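Local coordinates for protein UDP-D-quinovosamine 4-dehydrogenase (Vibrio fischeri, PDB 3NKL) that probably acts as a membrane-bound oxidoreductase and lyase on UDP-linked sugars, this chain being a Rossmann-like domain of the longer enzyme, at residues K4-L17 with L23-D37. Sequence-based numbering, arbitrary orientation.
Sequences KKKVLIYGAGSAGL and LRQGKEFHPIAFIDD. With SO4 (sulfate ion), chain C.
The F34 ring lies alongside the I9 side chain under the first turn of helix 14-25: F34 CD2 packs 3.8 Å from I9 CB, F34 CB meets the A12 methyl, and G16 O sits in plane at the ring edge, 3.5 Å from F34 CE2. I9 CD1 touches both P31 CB and, tip to tip, L23 CD1. On the other face of the sheet, I35 CG2 sits over the Y10 ring, 3.9 Å from its centroid. Strands 5-10 and 29-35 run parallel in a Rossmann-type beta-alpha-beta unit, joined by backbone bonds such as I32 N to V7 O (2.8 Å). G11, G13 and G16 are consistent with the glycine-rich turn of dinucleotide-binding Rossmann folds; S14 N and OG bind a sulfate, probably from the crystallisation liquor, shared with S14, A15 and S75 of the second subunit. Just after strand 29-35, D36 has CG anti to its backbone N (chi1 -162°), which carries D36 OD1 to A12 N at 2.8 Å through its anti lone pair, and D37 OD1 accepts Y10 OH at 2.9 Å. D37 OD2 forms a salt bridge with K40 of the second subunit. The K5/K6 end is more solvent-exposed, K6 CD crossing I32 CD1 at 3.6 Å, while K4 bends at chi3 (-75°) and K4 NZ donates to G26 O at 2.8 Å.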
loop_
_atom_site.group_PDB
_atom_site.type_symbol
_atom_site.label_atom_id
_atom_site.label_comp_id
_atom_site.label_asym_id
_atom_site.label_seq_id
_atom_site.Cartn_x
_atom_site.Cartn_y
_atom_site.Cartn_z
ATOM N N LYS B 4 4.974 -3.940 -26.425
ATOM C CA LYS B 4 5.751 -3.729 -25.215
ATOM C C LYS B 4 6.097 -5.033 -24.502
ATOM O O LYS B 4 5.401 -6.033 -24.653
ATOM C CB LYS B 4 4.986 -2.789 -24.275
ATOM C CG LYS B 4 4.474 -1.529 -24.980
ATOM C CD LYS B 4 3.980 -0.480 -23.993
ATOM C CE LYS B 4 2.634 -0.850 -23.400
ATOM N NZ LYS B 4 1.964 0.334 -22.771
ATOM N N LYS B 5 7.160 -5.002 -23.697
ATOM C CA LYS B 5 7.538 -6.135 -22.863
ATOM C C LYS B 5 6.478 -6.426 -21.796
ATOM O O LYS B 5 6.090 -5.544 -21.034
ATOM C CB LYS B 5 8.885 -5.867 -22.204
ATOM C CG LYS B 5 9.670 -7.113 -21.924
ATOM C CD LYS B 5 11.158 -6.872 -22.142
ATOM C CE LYS B 5 11.736 -5.971 -21.061
ATOM N NZ LYS B 5 13.229 -5.953 -21.081
ATOM N N LYS B 6 6.007 -7.662 -21.737
ATOM C CA LYS B 6 4.951 -8.003 -20.790
ATOM C C LYS B 6 5.498 -8.204 -19.376
ATOM O O LYS B 6 6.510 -8.875 -19.179
ATOM C CB LYS B 6 4.214 -9.249 -21.259
ATOM C CG LYS B 6 3.451 -9.006 -22.584
ATOM C CD LYS B 6 2.603 -10.197 -22.929
ATOM C CE LYS B 6 2.105 -10.115 -24.366
ATOM N NZ LYS B 6 1.733 -11.474 -24.862
ATOM N N VAL B 7 4.839 -7.612 -18.392
ATOM C CA VAL B 7 5.286 -7.775 -17.000
ATOM C C VAL B 7 4.119 -8.058 -16.080
ATOM O O VAL B 7 2.969 -7.766 -16.415
ATOM C CB VAL B 7 5.930 -6.489 -16.446
ATOM C CG1 VAL B 7 7.084 -6.019 -17.332
ATOM C CG2 VAL B 7 4.884 -5.408 -16.325
ATOM N N LEU B 8 4.417 -8.600 -14.901
ATOM C CA LEU B 8 3.483 -8.544 -13.798
ATOM C C LEU B 8 3.940 -7.449 -12.849
ATOM O O LEU B 8 5.147 -7.189 -12.716
ATOM C CB LEU B 8 3.445 -9.857 -13.013
ATOM C CG LEU B 8 3.102 -11.134 -13.786
ATOM C CD1 LEU B 8 3.267 -12.334 -12.868
ATOM C CD2 LEU B 8 1.672 -11.043 -14.309
ATOM N N ILE B 9 2.979 -6.827 -12.175
ATOM C CA ILE B 9 3.305 -5.862 -11.117
ATOM C C ILE B 9 2.936 -6.482 -9.789
ATOM O O ILE B 9 1.782 -6.868 -9.571
ATOM C CB ILE B 9 2.533 -4.544 -11.280
ATOM C CG1 ILE B 9 2.974 -3.839 -12.569
ATOM C CG2 ILE B 9 2.700 -3.650 -10.017
ATOM C CD1 ILE B 9 2.204 -2.569 -12.866
ATOM N N TYR B 10 3.928 -6.616 -8.909
ATOM C CA TYR B 10 3.694 -7.165 -7.588
ATOM C C TYR B 10 3.334 -5.979 -6.699
ATOM O O TYR B 10 4.173 -5.124 -6.449
ATOM C CB TYR B 10 4.966 -7.847 -7.071
ATOM C CG TYR B 10 4.740 -8.974 -6.091
ATOM C CD1 TYR B 10 4.177 -8.739 -4.835
ATOM C CD2 TYR B 10 5.093 -10.280 -6.418
ATOM C CE1 TYR B 10 3.974 -9.771 -3.935
ATOM C CE2 TYR B 10 4.899 -11.320 -5.516
ATOM C CZ TYR B 10 4.333 -11.063 -4.294
ATOM O OH TYR B 10 4.151 -12.107 -3.423
ATOM N N GLY B 11 2.086 -5.941 -6.231
ATOM C CA GLY B 11 1.591 -4.881 -5.360
ATOM C C GLY B 11 0.418 -4.212 -6.059
ATOM O O GLY B 11 0.615 -3.484 -7.029
ATOM N N ALA B 12 -0.796 -4.478 -5.581
ATOM C CA ALA B 12 -1.998 -3.890 -6.170
ATOM C C ALA B 12 -2.625 -2.815 -5.284
ATOM O O ALA B 12 -3.850 -2.649 -5.262
ATOM C CB ALA B 12 -3.031 -4.980 -6.509
ATOM N N GLY B 13 -1.782 -2.083 -4.563
ATOM C CA GLY B 13 -2.248 -0.964 -3.755
ATOM C C GLY B 13 -2.071 0.299 -4.575
ATOM O O GLY B 13 -1.819 0.231 -5.778
ATOM N N SER B 14 -2.173 1.456 -3.931
ATOM C CA SER B 14 -2.035 2.718 -4.651
ATOM C C SER B 14 -0.717 2.872 -5.416
ATOM O O SER B 14 -0.688 3.542 -6.442
ATOM C CB SER B 14 -2.229 3.914 -3.711
ATOM O OG SER B 14 -1.132 4.024 -2.804
ATOM N N ALA B 15 0.378 2.304 -4.916
ATOM C CA ALA B 15 1.657 2.438 -5.623
ATOM C C ALA B 15 1.644 1.663 -6.916
ATOM O O ALA B 15 2.037 2.192 -7.947
ATOM C CB ALA B 15 2.851 1.982 -4.739
ATOM N N GLY B 16 1.204 0.410 -6.867
ATOM C CA GLY B 16 1.187 -0.439 -8.057
ATOM C C GLY B 16 0.232 0.089 -9.121
ATOM O O GLY B 16 0.475 -0.006 -10.329
ATOM N N LEU B 17 -0.859 0.678 -8.665
ATOM C CA LEU B 17 -1.830 1.259 -9.573
ATOM C C LEU B 17 -1.226 2.441 -10.306
ATOM O O LEU B 17 -1.419 2.587 -11.509
ATOM C CB LEU B 17 -3.087 1.695 -8.817
ATOM C CG LEU B 17 -4.138 2.345 -9.715
ATOM C CD1 LEU B 17 -4.496 1.391 -10.843
ATOM C CD2 LEU B 17 -5.378 2.737 -8.919
ATOM N N LEU B 23 3.356 2.982 -16.700
ATOM C CA LEU B 23 3.694 2.010 -17.765
ATOM C C LEU B 23 2.718 2.001 -18.944
ATOM O O LEU B 23 3.130 2.037 -20.109
ATOM C CB LEU B 23 3.740 0.593 -17.189
ATOM C CG LEU B 23 4.615 0.379 -15.953
ATOM C CD1 LEU B 23 4.683 -1.088 -15.616
ATOM C CD2 LEU B 23 6.021 0.931 -16.163
ATOM N N ARG B 24 1.428 1.890 -18.638
ATOM C CA ARG B 24 0.421 1.658 -19.669
ATOM C C ARG B 24 0.360 2.801 -20.658
ATOM O O ARG B 24 0.074 2.595 -21.838
ATOM C CB ARG B 24 -0.956 1.427 -19.058
ATOM C CG ARG B 24 -1.551 0.082 -19.398
ATOM C CD ARG B 24 -3.054 0.156 -19.346
ATOM N NE ARG B 24 -3.486 0.792 -18.111
ATOM C CZ ARG B 24 -3.478 0.182 -16.935
ATOM N NH1 ARG B 24 -3.883 0.819 -15.847
ATOM N NH2 ARG B 24 -3.062 -1.071 -16.855
ATOM N N GLN B 25 0.632 4.007 -20.177
ATOM C CA GLN B 25 0.699 5.172 -21.044
ATOM C C GLN B 25 1.994 5.116 -21.841
ATOM O O GLN B 25 2.089 5.672 -22.933
ATOM C CB GLN B 25 0.655 6.467 -20.225
ATOM C CG GLN B 25 1.999 6.864 -19.605
ATOM C CD GLN B 25 1.914 8.130 -18.767
ATOM O OE1 GLN B 25 0.990 8.926 -18.921
ATOM N NE2 GLN B 25 2.880 8.318 -17.876
ATOM N N GLY B 26 2.988 4.436 -21.282
ATOM C CA GLY B 26 4.313 4.380 -21.874
ATOM C C GLY B 26 4.477 3.339 -22.968
ATOM O O GLY B 26 3.544 2.591 -23.292
ATOM N N LYS B 27 5.682 3.271 -23.524
ATOM C CA LYS B 27 5.959 2.397 -24.669
ATOM C C LYS B 27 6.945 1.256 -24.358
ATOM O O LYS B 27 7.426 0.591 -25.268
ATOM C CB LYS B 27 6.471 3.229 -25.857
ATOM C CG LYS B 27 5.540 4.373 -26.271
ATOM C CD LYS B 27 6.282 5.471 -27.040
ATOM C CE LYS B 27 6.777 4.996 -28.407
ATOM N NZ LYS B 27 5.675 4.850 -29.404
ATOM N N GLU B 28 7.231 1.010 -23.082
ATOM C CA GLU B 28 8.257 0.022 -22.740
ATOM C C GLU B 28 7.731 -1.283 -22.111
ATOM O O GLU B 28 8.137 -2.391 -22.509
ATOM C CB GLU B 28 9.332 0.650 -21.849
ATOM C CG GLU B 28 10.175 -0.379 -21.115
ATOM C CD GLU B 28 11.660 -0.207 -21.356
ATOM O OE1 GLU B 28 12.456 -0.955 -20.735
ATOM O OE2 GLU B 28 12.028 0.675 -22.166
ATOM N N PHE B 29 6.848 -1.159 -21.121
ATOM C CA PHE B 29 6.289 -2.341 -20.471
ATOM C C PHE B 29 4.766 -2.361 -20.593
ATOM O O PHE B 29 4.119 -1.314 -20.615
ATOM C CB PHE B 29 6.650 -2.368 -18.986
ATOM C CG PHE B 29 8.119 -2.519 -18.697
ATOM C CD1 PHE B 29 8.775 -3.708 -18.955
ATOM C CD2 PHE B 29 8.832 -1.479 -18.115
ATOM C CE1 PHE B 29 10.121 -3.858 -18.669
ATOM C CE2 PHE B 29 10.175 -1.624 -17.814
ATOM C CZ PHE B 29 10.822 -2.813 -18.087
ATOM N N HIS B 30 4.192 -3.557 -20.639
ATOM C CA HIS B 30 2.751 -3.687 -20.555
ATOM C C HIS B 30 2.362 -4.551 -19.359
ATOM O O HIS B 30 2.678 -5.748 -19.316
ATOM C CB HIS B 30 2.180 -4.274 -21.847
ATOM C CG HIS B 30 0.732 -4.639 -21.746
ATOM N ND1 HIS B 30 -0.263 -3.697 -21.593
ATOM C CD2 HIS B 30 0.111 -5.843 -21.763
ATOM C CE1 HIS B 30 -1.434 -4.304 -21.520
ATOM N NE2 HIS B 30 -1.236 -5.607 -21.621
ATOM N N PRO B 31 1.682 -3.952 -18.371
ATOM C CA PRO B 31 1.328 -4.773 -17.214
ATOM C C PRO B 31 0.187 -5.722 -17.582
ATOM O O PRO B 31 -0.876 -5.268 -17.987
ATOM C CB PRO B 31 0.891 -3.735 -16.162
ATOM C CG PRO B 31 0.476 -2.543 -16.941
ATOM C CD PRO B 31 1.222 -2.555 -18.244
ATOM N N ILE B 32 0.428 -7.024 -17.465
ATOM C CA ILE B 32 -0.561 -8.045 -17.805
ATOM C C ILE B 32 -1.566 -8.264 -16.685
ATOM O O ILE B 32 -2.757 -8.473 -16.927
ATOM C CB ILE B 32 0.142 -9.392 -18.059
ATOM C CG1 ILE B 32 1.054 -9.281 -19.278
ATOM C CG2 ILE B 32 -0.870 -10.506 -18.230
ATOM C CD1 ILE B 32 0.355 -8.787 -20.499
ATOM N N ALA B 33 -1.064 -8.229 -15.456
ATOM C CA ALA B 33 -1.869 -8.508 -14.267
ATOM C C ALA B 33 -1.085 -8.027 -13.070
ATOM O O ALA B 33 0.124 -7.763 -13.192
ATOM C CB ALA B 33 -2.122 -10.001 -14.148
ATOM N N PHE B 34 -1.765 -7.919 -11.924
ATOM C CA PHE B 34 -1.131 -7.641 -10.650
ATOM C C PHE B 34 -1.006 -8.919 -9.841
ATOM O O PHE B 34 -1.829 -9.822 -9.960
ATOM C CB PHE B 34 -1.990 -6.679 -9.799
ATOM C CG PHE B 34 -2.068 -5.285 -10.337
ATOM C CD1 PHE B 34 -3.156 -4.878 -11.094
ATOM C CD2 PHE B 34 -1.061 -4.367 -10.066
ATOM C CE1 PHE B 34 -3.234 -3.581 -11.569
ATOM C CE2 PHE B 34 -1.129 -3.068 -10.542
ATOM C CZ PHE B 34 -2.213 -2.672 -11.287
ATOM N N ILE B 35 0.011 -8.975 -8.994
ATOM C CA ILE B 35 0.078 -9.966 -7.936
ATOM C C ILE B 35 -0.057 -9.212 -6.606
ATOM O O ILE B 35 0.534 -8.142 -6.441
ATOM C CB ILE B 35 1.420 -10.710 -7.958
ATOM C CG1 ILE B 35 1.603 -11.428 -9.298
ATOM C CG2 ILE B 35 1.497 -11.733 -6.816
ATOM C CD1 ILE B 35 0.692 -12.642 -9.457
ATOM N N ASP B 36 -0.843 -9.746 -5.676
ATOM C CA ASP B 36 -0.972 -9.135 -4.339
ATOM C C ASP B 36 -1.189 -10.198 -3.258
ATOM O O ASP B 36 -1.980 -11.125 -3.447
ATOM C CB ASP B 36 -2.122 -8.126 -4.316
ATOM C CG ASP B 36 -2.029 -7.158 -3.122
ATOM O OD1 ASP B 36 -1.640 -5.989 -3.328
ATOM O OD2 ASP B 36 -2.334 -7.572 -1.983
ATOM N N ASP B 37 -0.479 -10.057 -2.138
ATOM C CA ASP B 37 -0.547 -11.005 -1.028
ATOM C C ASP B 37 -1.914 -10.988 -0.346
ATOM O O ASP B 37 -2.238 -11.889 0.419
ATOM C CB ASP B 37 0.521 -10.680 0.029
ATOM C CG ASP B 37 1.942 -10.872 -0.482
ATOM O OD1 ASP B 37 2.169 -11.787 -1.300
ATOM O OD2 ASP B 37 2.845 -10.114 -0.052
HETATM S S SO4 C . -2.199 1.634 -0.274
HETATM O O1 SO4 C . -3.199 1.351 -1.312
HETATM O O2 SO4 C . -2.864 1.506 1.034
HETATM O O3 SO4 C . -1.127 0.654 -0.321
HETATM O O4 SO4 C . -1.671 2.992 -0.393
#